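Long-range contact in methyltransferase (Geobacter sulfurreducens PCA, PDB 3C3P), which probably transfers a methyl group from S-adenosyl-L-methionine to an oxygen atom of its substrate: residues L150-R164 against I196-S210. Sequence-based numbering, arbitrary orientation.
Sequences LAKNALLIAVNALRR and IVPVGNGVLLGYRLS. With EDO (1,2-ethanediol), chain K.
Asn153 and Tyr207 meet where two antiparallel strands, 154-159 and 203-208, close at one end, and they illustrate how polar side chains can finish a pairing that backbone bonds and apolar residues carry in the middle. The two side chains cross obliquely, amide and ring planes 19° apart, Asn153 CG 3.0 Å from Tyr207 OH, and a water joins that hydroxyl to Asn153 OD1. In the amide plane, ND2 spends its hydrogens on Arg208 O (2.9 Å) and Ser210 OG (3.1 Å). An alanine in place of Asn153 would probably leave Arg208 O without this donor and the C-terminal serine freer to move. With chi3 bent to 84°, Arg208 carries its guanidinium across to 150-151, where Leu150 CB lies over one face and NE and NH2 make weak bonds to Ala151 O at the edge.

Midway, Leu156 pairs with Gly206 and Ala158 with Leu204, two backbone hydrogen bonds each, and Ile157 lies alongside Val203 and Leu205. At the far end Asn201 O accepts from Leu162 N and Arg163 N. Asn201 ND2 donates to Asn160 OD1 (3.0 Å), while Asn160 ND2 is hydrogen-bonded to Asp133 OD1.

Strand 203-208, the one antiparallel member of the Rossmann-like methyltransferase sheet, lies between 154-159 and the outermost 192-197; helix 181-186 covers Leu156 and Leu204, and on the face of Ile157 and Val203, Leu205 packs on Leu50 of the second subunit.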
loop_
_atom_site.group_PDB
_atom_site.type_symbol
_atom_site.label_atom_id
_atom_site.label_comp_id
_atom_site.label_asym_id
_atom_site.label_seq_id
_atom_site.Cartn_x
_atom_site.Cartn_y
_atom_site.Cartn_z
ATOM N N LEU A 150 -7.069 -7.039 17.786
ATOM C CA LEU A 150 -5.944 -6.633 16.931
ATOM C C LEU A 150 -4.582 -6.701 17.608
ATOM O O LEU A 150 -4.433 -6.429 18.790
ATOM C CB LEU A 150 -6.148 -5.215 16.361
ATOM C CG LEU A 150 -7.355 -4.944 15.461
ATOM C CD1 LEU A 150 -7.314 -3.493 15.013
ATOM C CD2 LEU A 150 -7.367 -5.893 14.268
ATOM N N ALA A 151 -3.593 -7.101 16.828
ATOM C CA ALA A 151 -2.221 -7.136 17.309
ATOM C C ALA A 151 -1.640 -5.746 17.211
ATOM O O ALA A 151 -2.166 -4.873 16.526
ATOM C CB ALA A 151 -1.373 -8.061 16.470
ATOM N N LYS A 152 -0.549 -5.554 17.933
ATOM C CA LYS A 152 0.189 -4.310 17.846
ATOM C C LYS A 152 0.513 -4.064 16.370
ATOM O O LYS A 152 0.988 -4.971 15.676
ATOM C CB LYS A 152 1.518 -4.399 18.599
ATOM C CG LYS A 152 2.422 -3.188 18.383
ATOM C CD LYS A 152 3.747 -3.277 19.141
ATOM C CE LYS A 152 4.653 -2.126 18.740
ATOM N NZ LYS A 152 5.939 -2.121 19.517
ATOM N N ASN A 153 0.264 -2.840 15.916
ATOM C CA ASN A 153 0.583 -2.414 14.543
ATOM C C ASN A 153 -0.152 -3.189 13.445
ATOM O O ASN A 153 0.348 -3.347 12.308
ATOM C CB ASN A 153 2.110 -2.428 14.267
ATOM C CG ASN A 153 2.915 -1.446 15.131
ATOM O OD1 ASN A 153 4.101 -1.698 15.386
ATOM N ND2 ASN A 153 2.294 -0.361 15.590
ATOM N N ALA A 154 -1.329 -3.689 13.800
ATOM C CA ALA A 154 -2.195 -4.358 12.813
ATOM C C ALA A 154 -2.585 -3.377 11.721
ATOM O O ALA A 154 -2.570 -2.168 11.894
ATOM C CB ALA A 154 -3.463 -4.901 13.444
ATOM N N LEU A 155 -2.968 -3.950 10.597
ATOM C CA LEU A 155 -3.421 -3.208 9.450
ATOM C C LEU A 155 -4.832 -3.594 9.075
ATOM O O LEU A 155 -5.150 -4.773 8.900
ATOM C CB LEU A 155 -2.533 -3.525 8.235
ATOM C CG LEU A 155 -2.874 -2.860 6.898
ATOM C CD1 LEU A 155 -2.653 -1.347 6.885
ATOM C CD2 LEU A 155 -2.065 -3.561 5.763
ATOM N N LEU A 156 -5.646 -2.557 8.957
ATOM C CA LEU A 156 -7.034 -2.684 8.560
ATOM C C LEU A 156 -7.079 -2.392 7.074
ATOM O O LEU A 156 -6.487 -1.416 6.604
ATOM C CB LEU A 156 -7.919 -1.678 9.309
ATOM C CG LEU A 156 -9.420 -1.750 9.074
ATOM C CD1 LEU A 156 -9.976 -3.017 9.715
ATOM C CD2 LEU A 156 -10.069 -0.519 9.661
ATOM N N ILE A 157 -7.765 -3.257 6.346
ATOM C CA ILE A 157 -7.959 -3.124 4.875
ATOM C C ILE A 157 -9.473 -3.223 4.639
ATOM O O ILE A 157 -10.090 -4.286 4.824
ATOM C CB ILE A 157 -7.208 -4.162 4.023
ATOM C CG1 ILE A 157 -5.707 -4.171 4.359
ATOM C CG2 ILE A 157 -7.454 -3.868 2.525
ATOM C CD1 ILE A 157 -4.901 -5.234 3.627
ATOM N N ALA A 158 -10.056 -2.099 4.258
ATOM C CA ALA A 158 -11.509 -1.969 4.022
ATOM C C ALA A 158 -11.774 -1.628 2.577
ATOM O O ALA A 158 -11.370 -0.569 2.077
ATOM C CB ALA A 158 -12.116 -0.914 4.958
ATOM N N VAL A 159 -12.451 -2.542 1.894
ATOM C CA VAL A 159 -12.746 -2.354 0.483
ATOM C C VAL A 159 -14.090 -1.671 0.301
ATOM O O VAL A 159 -14.867 -1.493 1.260
ATOM C CB VAL A 159 -12.659 -3.673 -0.332
ATOM C CG1 VAL A 159 -11.195 -4.212 -0.311
ATOM C CG2 VAL A 159 -13.693 -4.731 0.134
ATOM N N ASN A 160 -14.344 -1.308 -0.944
ATOM C CA ASN A 160 -15.594 -0.605 -1.342
ATOM C C ASN A 160 -15.784 0.647 -0.499
ATOM O O ASN A 160 -16.890 1.009 -0.094
ATOM C CB ASN A 160 -16.806 -1.529 -1.245
ATOM C CG ASN A 160 -16.652 -2.749 -2.107
ATOM O OD1 ASN A 160 -16.071 -2.679 -3.182
ATOM N ND2 ASN A 160 -17.151 -3.884 -1.631
ATOM N N ALA A 161 -14.662 1.301 -0.250
ATOM C CA ALA A 161 -14.585 2.537 0.553
ATOM C C ALA A 161 -15.070 3.844 -0.125
ATOM O O ALA A 161 -15.457 4.777 0.574
ATOM C CB ALA A 161 -13.188 2.735 1.087
ATOM N N LEU A 162 -15.039 3.900 -1.461
ATOM C CA LEU A 162 -15.454 5.094 -2.225
ATOM C C LEU A 162 -16.735 4.871 -2.993
ATOM O O LEU A 162 -17.480 5.806 -3.262
ATOM C CB LEU A 162 -14.337 5.597 -3.159
ATOM C CG LEU A 162 -13.125 6.145 -2.404
ATOM C CD1 LEU A 162 -12.021 6.496 -3.367
ATOM C CD2 LEU A 162 -13.529 7.355 -1.495
ATOM N N ARG A 163 -16.984 3.638 -3.359
ATOM C CA ARG A 163 -18.218 3.295 -4.061
ATOM C C ARG A 163 -18.557 1.845 -3.799
ATOM O O ARG A 163 -17.696 1.031 -3.460
ATOM C CB ARG A 163 -18.113 3.552 -5.552
ATOM C CG ARG A 163 -17.199 2.601 -6.231
ATOM C CD ARG A 163 -17.051 2.951 -7.665
ATOM N NE ARG A 163 -16.138 2.021 -8.327
ATOM C CZ ARG A 163 -15.709 2.166 -9.571
ATOM N NH1 ARG A 163 -16.096 3.197 -10.292
ATOM N NH2 ARG A 163 -14.884 1.284 -10.099
ATOM N N ARG A 164 -19.844 1.564 -3.930
ATOM C CA ARG A 164 -20.386 0.229 -3.681
ATOM C C ARG A 164 -19.905 -0.801 -4.662
ATOM O O ARG A 164 -19.672 -0.522 -5.841
ATOM C CB ARG A 164 -21.922 0.274 -3.599
ATOM C CG ARG A 164 -22.591 -1.061 -3.314
ATOM C CD ARG A 164 -23.993 -0.802 -2.753
ATOM N NE ARG A 164 -23.853 -0.011 -1.524
ATOM C CZ ARG A 164 -23.864 -0.502 -0.285
ATOM N NH1 ARG A 164 -24.101 -1.792 -0.065
ATOM N NH2 ARG A 164 -23.696 0.320 0.746
ATOM N N ILE A 196 -6.639 6.483 1.963
ATOM C CA ILE A 196 -7.511 5.806 1.020
ATOM C C ILE A 196 -6.836 5.816 -0.353
ATOM O O ILE A 196 -6.485 6.866 -0.868
ATOM C CB ILE A 196 -8.922 6.456 0.900
ATOM C CG1 ILE A 196 -9.655 6.461 2.231
ATOM C CG2 ILE A 196 -9.811 5.737 -0.164
ATOM C CD1 ILE A 196 -10.911 7.371 2.258
ATOM N N VAL A 197 -6.610 4.625 -0.877
ATOM C CA VAL A 197 -6.010 4.529 -2.202
ATOM C C VAL A 197 -7.170 4.301 -3.191
ATOM O O VAL A 197 -8.047 3.446 -3.040
ATOM C CB VAL A 197 -4.842 3.521 -2.319
ATOM C CG1 VAL A 197 -3.682 3.945 -1.370
ATOM C CG2 VAL A 197 -5.294 2.098 -2.061
ATOM N N PRO A 198 -7.192 5.116 -4.217
ATOM C CA PRO A 198 -8.338 4.937 -5.086
ATOM C C PRO A 198 -8.235 3.865 -6.175
ATOM O O PRO A 198 -8.416 4.168 -7.361
ATOM C CB PRO A 198 -8.519 6.331 -5.683
ATOM C CG PRO A 198 -7.239 6.893 -5.680
ATOM C CD PRO A 198 -6.467 6.355 -4.511
ATOM N N VAL A 199 -7.907 2.655 -5.726
ATOM C CA VAL A 199 -7.826 1.466 -6.605
ATOM C C VAL A 199 -9.189 0.783 -6.535
ATOM O O VAL A 199 -9.794 0.683 -5.492
ATOM C CB VAL A 199 -6.708 0.457 -6.219
ATOM C CG1 VAL A 199 -6.915 -0.113 -4.839
ATOM C CG2 VAL A 199 -6.654 -0.685 -7.232
ATOM N N GLY A 200 -9.687 0.339 -7.673
ATOM C CA GLY A 200 -11.001 -0.313 -7.716
ATOM C C GLY A 200 -12.131 0.596 -7.223
ATOM O O GLY A 200 -12.353 1.671 -7.739
ATOM N N ASN A 201 -12.825 0.125 -6.208
ATOM C CA ASN A 201 -13.929 0.846 -5.589
ATOM C C ASN A 201 -13.470 1.696 -4.382
ATOM O O ASN A 201 -14.282 2.231 -3.616
ATOM C CB ASN A 201 -15.031 -0.140 -5.179
ATOM C CG ASN A 201 -15.684 -0.824 -6.368
ATOM O OD1 ASN A 201 -15.687 -0.312 -7.495
ATOM N ND2 ASN A 201 -16.283 -1.979 -6.107
ATOM N N GLY A 202 -12.147 1.797 -4.247
ATOM C CA GLY A 202 -11.493 2.550 -3.162
ATOM C C GLY A 202 -11.146 1.603 -2.045
ATOM O O GLY A 202 -11.934 0.748 -1.673
ATOM N N VAL A 203 -9.941 1.759 -1.528
ATOM C CA VAL A 203 -9.449 0.915 -0.448
ATOM C C VAL A 203 -8.942 1.772 0.718
ATOM O O VAL A 203 -8.015 2.550 0.578
ATOM C CB VAL A 203 -8.314 -0.053 -0.927
ATOM C CG1 VAL A 203 -7.848 -0.956 0.247
ATOM C CG2 VAL A 203 -8.776 -0.919 -2.133
ATOM N N LEU A 204 -9.595 1.613 1.863
ATOM C CA LEU A 204 -9.231 2.335 3.072
ATOM C C LEU A 204 -8.215 1.496 3.831
ATOM O O LEU A 204 -8.429 0.309 4.100
ATOM C CB LEU A 204 -10.468 2.606 3.930
ATOM C CG LEU A 204 -10.409 3.271 5.302
ATOM C CD1 LEU A 204 -9.800 4.667 5.280
ATOM C CD2 LEU A 204 -11.847 3.366 5.865
ATOM N N LEU A 205 -7.099 2.131 4.163
ATOM C CA LEU A 205 -6.030 1.471 4.899
ATOM C C LEU A 205 -5.832 2.188 6.216
ATOM O O LEU A 205 -5.709 3.428 6.266
ATOM C CB LEU A 205 -4.727 1.501 4.087
ATOM C CG LEU A 205 -4.739 0.895 2.679
ATOM C CD1 LEU A 205 -3.407 1.152 1.909
ATOM C CD2 LEU A 205 -5.033 -0.584 2.773
ATOM N N GLY A 206 -5.831 1.395 7.278
ATOM C CA GLY A 206 -5.608 1.904 8.644
ATOM C C GLY A 206 -4.538 1.126 9.378
ATOM O O GLY A 206 -4.687 -0.068 9.653
ATOM N N TYR A 207 -3.453 1.816 9.699
ATOM C CA TYR A 207 -2.343 1.229 10.440
ATOM C C TYR A 207 -2.506 1.581 11.904
ATOM O O TYR A 207 -2.618 2.745 12.259
ATOM C CB TYR A 207 -1.016 1.768 9.923
ATOM C CG TYR A 207 0.211 1.285 10.635
ATOM C CD1 TYR A 207 0.813 0.086 10.259
ATOM C CD2 TYR A 207 0.787 2.012 11.663
ATOM C CE1 TYR A 207 1.931 -0.374 10.904
ATOM C CE2 TYR A 207 1.895 1.568 12.296
ATOM C CZ TYR A 207 2.478 0.375 11.899
ATOM O OH TYR A 207 3.602 -0.065 12.529
ATOM N N ARG A 208 -2.481 0.565 12.750
ATOM C CA ARG A 208 -2.665 0.779 14.166
ATOM C C ARG A 208 -1.356 1.209 14.781
ATOM O O ARG A 208 -0.397 0.462 14.838
ATOM C CB ARG A 208 -3.232 -0.471 14.823
ATOM C CG ARG A 208 -3.960 -0.116 16.058
ATOM C CD ARG A 208 -4.865 -1.176 16.490
ATOM N NE ARG A 208 -4.134 -2.146 17.249
ATOM C CZ ARG A 208 -4.144 -2.249 18.570
ATOM N NH1 ARG A 208 -4.931 -1.523 19.328
ATOM N NH2 ARG A 208 -3.400 -3.167 19.123
ATOM N N LEU A 209 -1.357 2.441 15.259
ATOM C CA LEU A 209 -0.174 3.075 15.872
ATOM C C LEU A 209 0.276 2.349 17.138
ATOM O O LEU A 209 -0.517 1.761 17.838
ATOM C CB LEU A 209 -0.437 4.584 16.079
ATOM C CG LEU A 209 -0.647 5.389 14.795
ATOM C CD1 LEU A 209 -1.109 6.797 15.116
ATOM C CD2 LEU A 209 0.616 5.423 13.947
ATOM N N SER A 210 1.590 2.355 17.363
ATOM C CA SER A 210 2.225 1.676 18.511
ATOM C C SER A 210 1.696 2.207 19.839
ATOM O O SER A 210 1.631 1.436 20.795
ATOM C CB SER A 210 3.745 1.842 18.484
ATOM O OG SER A 210 4.303 1.351 17.278
ATOM O OXT SER A 210 1.328 3.380 19.985
HETATM C C1 EDO K . -20.341 1.932 0.174
HETATM O O1 EDO K . -19.374 0.889 0.357
HETATM C C2 EDO K . -19.749 3.218 -0.412
HETATM O O2 EDO K . -18.480 3.487 0.189
HETATM O O HOH W 1 6.119 -0.114 14.577
HETATM O O HOH W 2 -0.775 -1.029 17.933
HETATM O O HOH W 3 -12.454 -1.498 -2.989
#